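Local coordinates for protein putative glycosyltransferase (GalT1) (Streptococcus parasanguinis, PDB 4PHR) that binds UDP and manganese through its GT-D domain and probably acts as a glycosyltransferase, this chain being the first part of a longer protein, at residues P77-M83 and W94-F98; L21-K25 and S138-L142; E38-M42 and L56-Q61. All coordinates share one frame; numbering follows the deposited sequence.

How the contacts relate
The three contacts are spread round one domain; contacts 3 and 1 follow one another along the chain, both within the loop closed by contact 2. Contact 2 joins helix 17-27 to helix 132-140; inside its loop, contact 3 (helices 36-42 and 54-64) closes before contact 1 opens in the loop after strand 72-76. Contacts 1 and 3 have centres about 19 Å apart and touch where H97 packs on I39. Contact 2 is more remote, with centres about 23 Å from contact 1 and about 27 Å from contact 3, which lies on the other side of the chain's centre. Together they pack helices and a loop around the region holding UDP and manganese.

Contact 1 (P77-M83 and W94-F98); sequences PDVFSNM and WERHF
W94 opens the helical side with its indole, one face of which is covered by two residues of the loop 77-83. P77 lays its ring edge-on to that face, P77 CB standing 4.0 Å from the centroid of the W94 six-membered ring, while V79 CG1 lies 3.8 Å from the centroid of the W94 five-membered ring. Both are CH-pi contacts, and a rigid proline and a beta-branched valine suit a broad flat surface. At E95 the helix adds mainly backbone: M83 CE comes 3.8 Å from E95 N. The methionine, bent at chi2 and chi3, brings this same methyl against W94 CB and F98 CE1, filling the angle between the two aromatic residues. F98 has CG between its backbone N and carbonyl carbon (chi1 64°), which directs the ring to the loop. There F98 CD1 meets V79 CG2 at 3.7 Å and F80 CE1 at 3.8 Å, and the two phenyl planes are inclined at 34°. In this GT-D domain the W94 side chain lies about 7 Å from manganese and that of UDP-binding R121. The loop leaves strand 72-76 and folds back on helix 88-100, with helix 2-9 touching F80 and F98 and helix 36-42 touching W94.

Contact 2 (L21-K25 and S138-L142); sequences LKYIK and SLKEL
The CA atoms of L21 and S138, and those of K25 and L142, are both 7.0 Å apart, so the backbones come equally near at these two pairs. Between them the two methyls of L21 divide the work. L21 CD1 rests 3.5 Å from S138 OG, whereas L21 CD2 reaches L139 CD2 at 3.7 Å and also touches L142 CD1. A branched leucine suits this place because it can meet a small polar residue and two other leucines at once. L142 is equally divided: its CD1 turns to L21, and its CD2 packs 3.6 Å from K25 CG and more loosely on I24 CG2. K25 runs out fully extended beyond CG, its aliphatic part crossing L142 at about a right angle before the ammonium group arrives at S138. There K25 NZ donates to S138 O at 2.8 Å and to S138 OG at 2.9 Å. With OG anti to the backbone N (chi1 -179°), the serine hydroxyl lies beside its own carbonyl carbon, and both oxygens can face one donor. The carbonyl is approached at a C=O...N angle of 118°, with NZ tilted 24° from its plane. Two bonds to one residue fix the lysine tip near the C-terminal part of helix 132-140, where its positive charge would probably be favourable to the helix dipole, while L21, L139 and L142 alongside make plain apolar packing between helix 17-27 and that helix end with the residues after it.

Contact 3 (E38-M42 and L56-Q61); sequences EIDLM and LAKRLQ
Apolar packing carries most of this contact, with M42 and L60 at its middle. M42 CG presses on L60 CB at 3.5 Å, tighter than usual for two carbons, and the two side chains meet obliquely. The thioether then continues over the backbone of the second helix, M42 SD standing 3.6 Å from Q61 CG. M42 leaves its helix with CG anti to the carbonyl carbon (chi1 -80°) and bends at chi3; a flexible, unbranched side chain suits a route so close to another backbone. Beyond it, L41 CD1 makes a looser contact with L56 CD2 at 4.2 Å, and L60 CD1 lies near L41 CB and E38 CG.

Contacts of side chains with main-chain atoms form a second group. A57 CB sits 3.7 Å from L41 O, and M42 CG lies as far from A57 O; the small alanine lets the backbones come close, M42 CA and A57 CA being 4.5 Å apart. Among polar atoms, Q61 NE2 comes within 3.1 Å of M42 O. E38 turns its carboxylate elsewhere, OE1 accepting a hydrogen bond from G35 N.

The short segments pass at 120° with axes 9.1 Å apart, a helix-helix packing within the GT-D domain. It borders the nucleotide site: E38 touches K210, a UDP-binding residue of helix 206-218, and its side chain is about 6 Å from the manganese ion.

Contact 1 (P77-M83 and W94-F98)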
loop_
_atom_site.group_PDB
_atom_site.type_symbol
_atom_site.label_atom_id
_atom_site.label_comp_id
_atom_site.label_asym_id
_atom_site.label_seq_id
_atom_site.Cartn_x
_atom_site.Cartn_y
_atom_site.Cartn_z
ATOM N N PRO A 77 4.955 5.803 -7.217
ATOM C CA PRO A 77 6.109 6.085 -6.361
ATOM C C PRO A 77 6.540 7.549 -6.486
ATOM O O PRO A 77 6.602 8.094 -7.586
ATOM C CB PRO A 77 7.186 5.132 -6.908
ATOM C CG PRO A 77 6.406 4.013 -7.594
ATOM C CD PRO A 77 5.236 4.743 -8.202
ATOM N N ASP A 78 6.849 8.179 -5.361
ATOM C CA ASP A 78 7.151 9.607 -5.363
ATOM C C ASP A 78 8.650 9.780 -5.571
ATOM O O ASP A 78 9.387 10.106 -4.644
ATOM C CB ASP A 78 6.670 10.242 -4.050
ATOM C CG ASP A 78 6.854 11.742 -4.016
ATOM O OD1 ASP A 78 7.273 12.328 -5.034
ATOM O OD2 ASP A 78 6.565 12.338 -2.955
ATOM N N VAL A 79 9.096 9.541 -6.801
ATOM C CA VAL A 79 10.522 9.421 -7.093
ATOM C C VAL A 79 10.934 10.192 -8.339
ATOM O O VAL A 79 12.090 10.128 -8.767
ATOM C CB VAL A 79 10.930 7.942 -7.280
ATOM C CG1 VAL A 79 10.665 7.145 -6.014
ATOM C CG2 VAL A 79 10.208 7.327 -8.465
ATOM N N PHE A 80 9.988 10.922 -8.915
ATOM C CA PHE A 80 10.225 11.596 -10.186
ATOM C C PHE A 80 10.777 13.003 -10.014
ATOM O O PHE A 80 11.393 13.551 -10.927
ATOM C CB PHE A 80 8.951 11.558 -11.031
ATOM C CG PHE A 80 8.493 10.160 -11.308
ATOM C CD1 PHE A 80 9.192 9.360 -12.200
ATOM C CD2 PHE A 80 7.400 9.633 -10.651
ATOM C CE1 PHE A 80 8.794 8.067 -12.442
ATOM C CE2 PHE A 80 7.001 8.331 -10.887
ATOM C CZ PHE A 80 7.696 7.552 -11.783
ATOM N N SER A 81 10.574 13.568 -8.833
ATOM C CA SER A 81 11.217 14.819 -8.450
ATOM C C SER A 81 11.685 14.707 -7.004
ATOM O O SER A 81 11.152 13.914 -6.224
ATOM C CB SER A 81 10.252 15.995 -8.603
ATOM O OG SER A 81 10.012 16.282 -9.974
ATOM N N ASN A 82 12.699 15.487 -6.659
ATOM C CA ASN A 82 13.212 15.530 -5.297
ATOM C C ASN A 82 13.582 14.140 -4.786
ATOM O O ASN A 82 13.226 13.741 -3.676
ATOM C CB ASN A 82 12.215 16.232 -4.365
ATOM C CG ASN A 82 12.870 16.743 -3.098
ATOM O OD1 ASN A 82 14.098 16.763 -2.989
ATOM N ND2 ASN A 82 12.057 17.175 -2.137
ATOM N N MET A 83 14.307 13.409 -5.621
ATOM C CA MET A 83 14.811 12.094 -5.260
ATOM C C MET A 83 15.802 12.179 -4.096
ATOM O O MET A 83 16.024 11.197 -3.390
ATOM C CB MET A 83 15.466 11.439 -6.485
ATOM C CG MET A 83 16.078 10.077 -6.205
ATOM S SD MET A 83 14.834 8.767 -6.167
ATOM C CE MET A 83 14.939 8.193 -7.858
ATOM N N TRP A 94 15.200 3.060 -7.284
ATOM C CA TRP A 94 14.087 3.694 -7.983
ATOM C C TRP A 94 14.465 4.228 -9.358
ATOM O O TRP A 94 13.684 4.125 -10.306
ATOM C CB TRP A 94 13.421 4.768 -7.114
ATOM C CG TRP A 94 12.545 4.135 -6.073
ATOM C CD1 TRP A 94 12.731 4.144 -4.718
ATOM C CD2 TRP A 94 11.349 3.384 -6.310
ATOM N NE1 TRP A 94 11.722 3.445 -4.103
ATOM C CE2 TRP A 94 10.857 2.973 -5.056
ATOM C CE3 TRP A 94 10.643 3.019 -7.466
ATOM C CZ2 TRP A 94 9.694 2.217 -4.921
ATOM C CZ3 TRP A 94 9.490 2.272 -7.331
ATOM C CH2 TRP A 94 9.025 1.881 -6.070
ATOM N N GLU A 95 15.660 4.790 -9.489
ATOM C CA GLU A 95 16.087 5.239 -10.808
ATOM C C GLU A 95 16.257 4.049 -11.753
ATOM O O GLU A 95 15.833 4.103 -12.907
ATOM C CB GLU A 95 17.372 6.060 -10.727
ATOM C CG GLU A 95 17.812 6.540 -12.101
ATOM C CD GLU A 95 18.982 7.512 -12.077
ATOM O OE1 GLU A 95 18.870 8.586 -11.446
ATOM O OE2 GLU A 95 20.004 7.210 -12.716
ATOM N N ARG A 96 16.850 2.956 -11.265
ATOM C CA ARG A 96 16.951 1.751 -12.096
ATOM C C ARG A 96 15.566 1.291 -12.531
ATOM O O ARG A 96 15.361 0.885 -13.679
ATOM C CB ARG A 96 17.648 0.603 -11.365
ATOM C CG ARG A 96 19.130 0.807 -11.111
ATOM C CD ARG A 96 19.922 0.602 -12.377
ATOM N NE ARG A 96 20.039 1.830 -13.144
ATOM C CZ ARG A 96 20.508 1.883 -14.386
ATOM N NH1 ARG A 96 20.885 0.774 -15.008
ATOM N NH2 ARG A 96 20.596 3.042 -15.003
ATOM N N HIS A 97 14.620 1.368 -11.603
ATOM C CA HIS A 97 13.263 0.927 -11.855
ATOM C C HIS A 97 12.595 1.743 -12.942
ATOM O O HIS A 97 12.078 1.185 -13.917
ATOM C CB HIS A 97 12.430 0.998 -10.573
ATOM C CG HIS A 97 10.965 0.772 -10.800
ATOM N ND1 HIS A 97 10.420 -0.487 -10.937
ATOM C CD2 HIS A 97 9.938 1.644 -10.938
ATOM C CE1 HIS A 97 9.117 -0.380 -11.137
ATOM N NE2 HIS A 97 8.800 0.902 -11.149
ATOM N N PHE A 98 12.576 3.065 -12.793
ATOM C CA PHE A 98 11.837 3.830 -13.777
ATOM C C PHE A 98 12.561 3.960 -15.114
ATOM O O PHE A 98 11.929 4.217 -16.131
ATOM C CB PHE A 98 11.259 5.153 -13.234
ATOM C CG PHE A 98 12.275 6.165 -12.788
ATOM C CD1 PHE A 98 12.206 6.698 -11.511
ATOM C CD2 PHE A 98 13.240 6.642 -13.657
ATOM C CE1 PHE A 98 13.111 7.665 -11.093
ATOM C CE2 PHE A 98 14.144 7.609 -13.247
ATOM C CZ PHE A 98 14.075 8.125 -11.962
#

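Contact 2 (L21-K25 and S138-L142)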
loop_
_atom_site.group_PDB
_atom_site.type_symbol
_atom_site.label_atom_id
_atom_site.label_comp_id
_atom_site.label_asym_id
_atom_site.label_seq_id
_atom_site.Cartn_x
_atom_site.Cartn_y
_atom_site.Cartn_z
ATOM N N LEU A 21 -2.431 12.878 1.783
ATOM C CA LEU A 21 -3.328 12.658 2.909
ATOM C C LEU A 21 -4.396 13.750 3.006
ATOM O O LEU A 21 -5.555 13.468 3.319
ATOM C CB LEU A 21 -2.533 12.540 4.207
ATOM C CG LEU A 21 -1.750 11.225 4.304
ATOM C CD1 LEU A 21 -0.736 11.263 5.443
ATOM C CD2 LEU A 21 -2.694 10.022 4.448
ATOM N N LYS A 22 -4.016 14.996 2.723
ATOM C CA LYS A 22 -4.986 16.090 2.749
ATOM C C LYS A 22 -6.048 15.854 1.687
ATOM O O LYS A 22 -7.234 16.087 1.912
ATOM C CB LYS A 22 -4.306 17.443 2.516
ATOM C CG LYS A 22 -3.455 17.910 3.679
ATOM C CD LYS A 22 -2.576 19.084 3.277
ATOM C CE LYS A 22 -1.743 19.571 4.446
ATOM N NZ LYS A 22 -0.570 20.370 3.991
ATOM N N TYR A 23 -5.607 15.385 0.526
ATOM C CA TYR A 23 -6.512 15.057 -0.563
ATOM C C TYR A 23 -7.507 13.968 -0.157
ATOM O O TYR A 23 -8.706 14.090 -0.383
ATOM C CB TYR A 23 -5.709 14.609 -1.785
ATOM C CG TYR A 23 -6.536 14.288 -3.005
ATOM C CD1 TYR A 23 -7.321 13.144 -3.061
ATOM C CD2 TYR A 23 -6.513 15.119 -4.116
ATOM C CE1 TYR A 23 -8.064 12.839 -4.179
ATOM C CE2 TYR A 23 -7.254 14.829 -5.238
ATOM C CZ TYR A 23 -8.030 13.692 -5.269
ATOM O OH TYR A 23 -8.766 13.396 -6.388
ATOM N N ILE A 24 -6.994 12.884 0.418
ATOM C CA ILE A 24 -7.837 11.756 0.801
ATOM C C ILE A 24 -8.911 12.181 1.802
ATOM O O ILE A 24 -10.077 11.811 1.666
ATOM C CB ILE A 24 -6.992 10.592 1.376
ATOM C CG1 ILE A 24 -6.012 10.073 0.317
ATOM C CG2 ILE A 24 -7.898 9.474 1.882
ATOM C CD1 ILE A 24 -4.806 9.317 0.885
ATOM N N LYS A 25 -8.508 12.962 2.797
ATOM C CA LYS A 25 -9.421 13.420 3.844
ATOM C C LYS A 25 -10.469 14.397 3.346
ATOM O O LYS A 25 -11.664 14.233 3.604
ATOM C CB LYS A 25 -8.636 14.082 4.967
ATOM C CG LYS A 25 -7.770 13.127 5.729
ATOM C CD LYS A 25 -6.853 13.866 6.671
ATOM C CE LYS A 25 -5.905 12.893 7.347
ATOM N NZ LYS A 25 -5.012 13.581 8.312
ATOM N N SER A 138 -0.905 12.196 10.777
ATOM C CA SER A 138 -1.891 12.478 9.743
ATOM C C SER A 138 -2.568 11.203 9.251
ATOM O O SER A 138 -3.779 11.178 9.034
ATOM C CB SER A 138 -1.271 13.245 8.577
ATOM O OG SER A 138 -2.247 13.522 7.589
ATOM N N LEU A 139 -1.786 10.144 9.085
ATOM C CA LEU A 139 -2.344 8.847 8.722
ATOM C C LEU A 139 -3.391 8.389 9.740
ATOM O O LEU A 139 -4.481 7.971 9.365
ATOM C CB LEU A 139 -1.238 7.795 8.610
ATOM C CG LEU A 139 -0.500 7.734 7.273
ATOM C CD1 LEU A 139 0.831 7.008 7.426
ATOM C CD2 LEU A 139 -1.370 7.065 6.218
ATOM N N LYS A 140 -3.058 8.472 11.028
ATOM C CA LYS A 140 -3.947 7.977 12.078
ATOM C C LYS A 140 -5.292 8.701 12.065
ATOM O O LYS A 140 -6.315 8.127 12.435
ATOM C CB LYS A 140 -3.287 8.105 13.451
ATOM C CG LYS A 140 -2.190 7.077 13.712
ATOM C CD LYS A 140 -1.423 7.408 14.992
ATOM C CE LYS A 140 -0.345 6.374 15.269
ATOM N NZ LYS A 140 0.419 6.673 16.514
ATOM N N GLU A 141 -5.292 9.955 11.626
ATOM C CA GLU A 141 -6.537 10.708 11.551
ATOM C C GLU A 141 -7.520 10.102 10.551
ATOM O O GLU A 141 -8.720 10.364 10.619
ATOM C CB GLU A 141 -6.278 12.189 11.244
ATOM C CG GLU A 141 -5.586 12.943 12.376
ATOM C CD GLU A 141 -6.359 12.893 13.689
ATOM O OE1 GLU A 141 -7.608 12.851 13.652
ATOM O OE2 GLU A 141 -5.718 12.892 14.762
ATOM N N LEU A 142 -7.019 9.272 9.637
ATOM C CA LEU A 142 -7.893 8.586 8.693
ATOM C C LEU A 142 -8.854 7.634 9.396
ATOM O O LEU A 142 -9.988 7.458 8.959
ATOM C CB LEU A 142 -7.082 7.822 7.637
ATOM C CG LEU A 142 -6.254 8.663 6.663
ATOM C CD1 LEU A 142 -5.436 7.765 5.749
ATOM C CD2 LEU A 142 -7.157 9.565 5.848
#

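Contact 3 (E38-M42 and L56-Q61)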
loop_
_atom_site.group_PDB
_atom_site.type_symbol
_atom_site.label_atom_id
_atom_site.label_comp_id
_atom_site.label_asym_id
_atom_site.label_seq_id
_atom_site.Cartn_x
_atom_site.Cartn_y
_atom_site.Cartn_z
ATOM N N GLU A 38 3.800 -3.939 -8.808
ATOM C CA GLU A 38 2.672 -3.854 -9.724
ATOM C C GLU A 38 3.131 -3.661 -11.164
ATOM O O GLU A 38 2.547 -4.243 -12.087
ATOM C CB GLU A 38 1.712 -2.736 -9.323
ATOM C CG GLU A 38 0.847 -3.115 -8.131
ATOM C CD GLU A 38 1.670 -3.373 -6.880
ATOM O OE1 GLU A 38 2.496 -2.496 -6.517
ATOM O OE2 GLU A 38 1.510 -4.458 -6.267
ATOM N N ILE A 39 4.166 -2.846 -11.361
ATOM C CA ILE A 39 4.691 -2.637 -12.708
ATOM C C ILE A 39 5.333 -3.926 -13.226
ATOM O O ILE A 39 5.139 -4.304 -14.392
ATOM C CB ILE A 39 5.711 -1.485 -12.770
ATOM C CG1 ILE A 39 5.214 -0.263 -11.999
ATOM C CG2 ILE A 39 6.054 -1.160 -14.209
ATOM C CD1 ILE A 39 3.861 0.208 -12.398
ATOM N N ASP A 40 6.083 -4.608 -12.360
ATOM C CA ASP A 40 6.667 -5.900 -12.719
ATOM C C ASP A 40 5.569 -6.862 -13.178
ATOM O O ASP A 40 5.691 -7.512 -14.219
ATOM C CB ASP A 40 7.402 -6.522 -11.528
ATOM C CG ASP A 40 8.705 -5.802 -11.176
ATOM O OD1 ASP A 40 9.135 -5.899 -10.010
ATOM O OD2 ASP A 40 9.315 -5.154 -12.055
ATOM N N LEU A 41 4.494 -6.959 -12.396
ATOM C CA LEU A 41 3.387 -7.851 -12.737
ATOM C C LEU A 41 2.710 -7.466 -14.047
ATOM O O LEU A 41 2.441 -8.331 -14.897
ATOM C CB LEU A 41 2.336 -7.850 -11.624
ATOM C CG LEU A 41 2.540 -8.770 -10.434
ATOM C CD1 LEU A 41 1.643 -8.322 -9.302
ATOM C CD2 LEU A 41 2.213 -10.190 -10.835
ATOM N N MET A 42 2.404 -6.179 -14.200
ATOM C CA MET A 42 1.729 -5.701 -15.413
ATOM C C MET A 42 2.534 -5.994 -16.675
ATOM O O MET A 42 1.969 -6.150 -17.754
ATOM C CB MET A 42 1.409 -4.202 -15.328
ATOM C CG MET A 42 0.159 -3.892 -14.500
ATOM S SD MET A 42 -0.296 -2.148 -14.514
ATOM C CE MET A 42 1.044 -1.595 -13.506
ATOM N N LEU A 56 -5.022 -10.614 -13.433
ATOM C CA LEU A 56 -4.563 -9.605 -12.490
ATOM C C LEU A 56 -3.818 -8.491 -13.232
ATOM O O LEU A 56 -4.058 -7.304 -13.001
ATOM C CB LEU A 56 -3.654 -10.253 -11.443
ATOM C CG LEU A 56 -2.954 -9.324 -10.450
ATOM C CD1 LEU A 56 -3.951 -8.419 -9.729
ATOM C CD2 LEU A 56 -2.134 -10.137 -9.448
ATOM N N ALA A 57 -2.918 -8.876 -14.130
ATOM C CA ALA A 57 -2.143 -7.897 -14.880
ATOM C C ALA A 57 -3.064 -6.956 -15.663
ATOM O O ALA A 57 -2.866 -5.744 -15.673
ATOM C CB ALA A 57 -1.157 -8.593 -15.809
ATOM N N LYS A 58 -4.074 -7.524 -16.318
ATOM C CA LYS A 58 -5.027 -6.726 -17.071
ATOM C C LYS A 58 -5.835 -5.764 -16.191
ATOM O O LYS A 58 -6.012 -4.591 -16.541
ATOM C CB LYS A 58 -5.954 -7.639 -17.878
ATOM C CG LYS A 58 -7.005 -6.901 -18.674
ATOM C CD LYS A 58 -7.830 -7.873 -19.512
ATOM C CE LYS A 58 -8.968 -7.163 -20.231
ATOM N NZ LYS A 58 -8.474 -6.237 -21.287
ATOM N N ARG A 59 -6.317 -6.245 -15.044
ATOM C CA ARG A 59 -7.050 -5.380 -14.116
ATOM C C ARG A 59 -6.169 -4.220 -13.653
ATOM O O ARG A 59 -6.618 -3.072 -13.609
ATOM C CB ARG A 59 -7.558 -6.164 -12.900
ATOM C CG ARG A 59 -8.781 -7.026 -13.188
ATOM C CD ARG A 59 -9.992 -6.194 -13.639
ATOM N NE ARG A 59 -10.591 -5.407 -12.561
ATOM C CZ ARG A 59 -10.700 -4.079 -12.562
ATOM N NH1 ARG A 59 -10.258 -3.365 -13.588
ATOM N NH2 ARG A 59 -11.257 -3.457 -11.536
ATOM N N LEU A 60 -4.922 -4.520 -13.298
ATOM C CA LEU A 60 -3.997 -3.483 -12.844
ATOM C C LEU A 60 -3.822 -2.407 -13.918
ATOM O O LEU A 60 -3.834 -1.208 -13.619
ATOM C CB LEU A 60 -2.648 -4.088 -12.457
ATOM C CG LEU A 60 -2.640 -4.907 -11.159
ATOM C CD1 LEU A 60 -1.279 -5.559 -10.953
ATOM C CD2 LEU A 60 -3.015 -4.049 -9.958
ATOM N N GLN A 61 -3.669 -2.830 -15.171
ATOM C CA GLN A 61 -3.526 -1.874 -16.271
ATOM C C GLN A 61 -4.774 -0.999 -16.412
ATOM O O GLN A 61 -4.681 0.210 -16.634
ATOM C CB GLN A 61 -3.235 -2.609 -17.583
ATOM C CG GLN A 61 -1.847 -3.220 -17.637
ATOM C CD GLN A 61 -1.695 -4.266 -18.731
ATOM O OE1 GLN A 61 -2.678 -4.720 -19.315
ATOM N NE2 GLN A 61 -0.459 -4.657 -19.006
#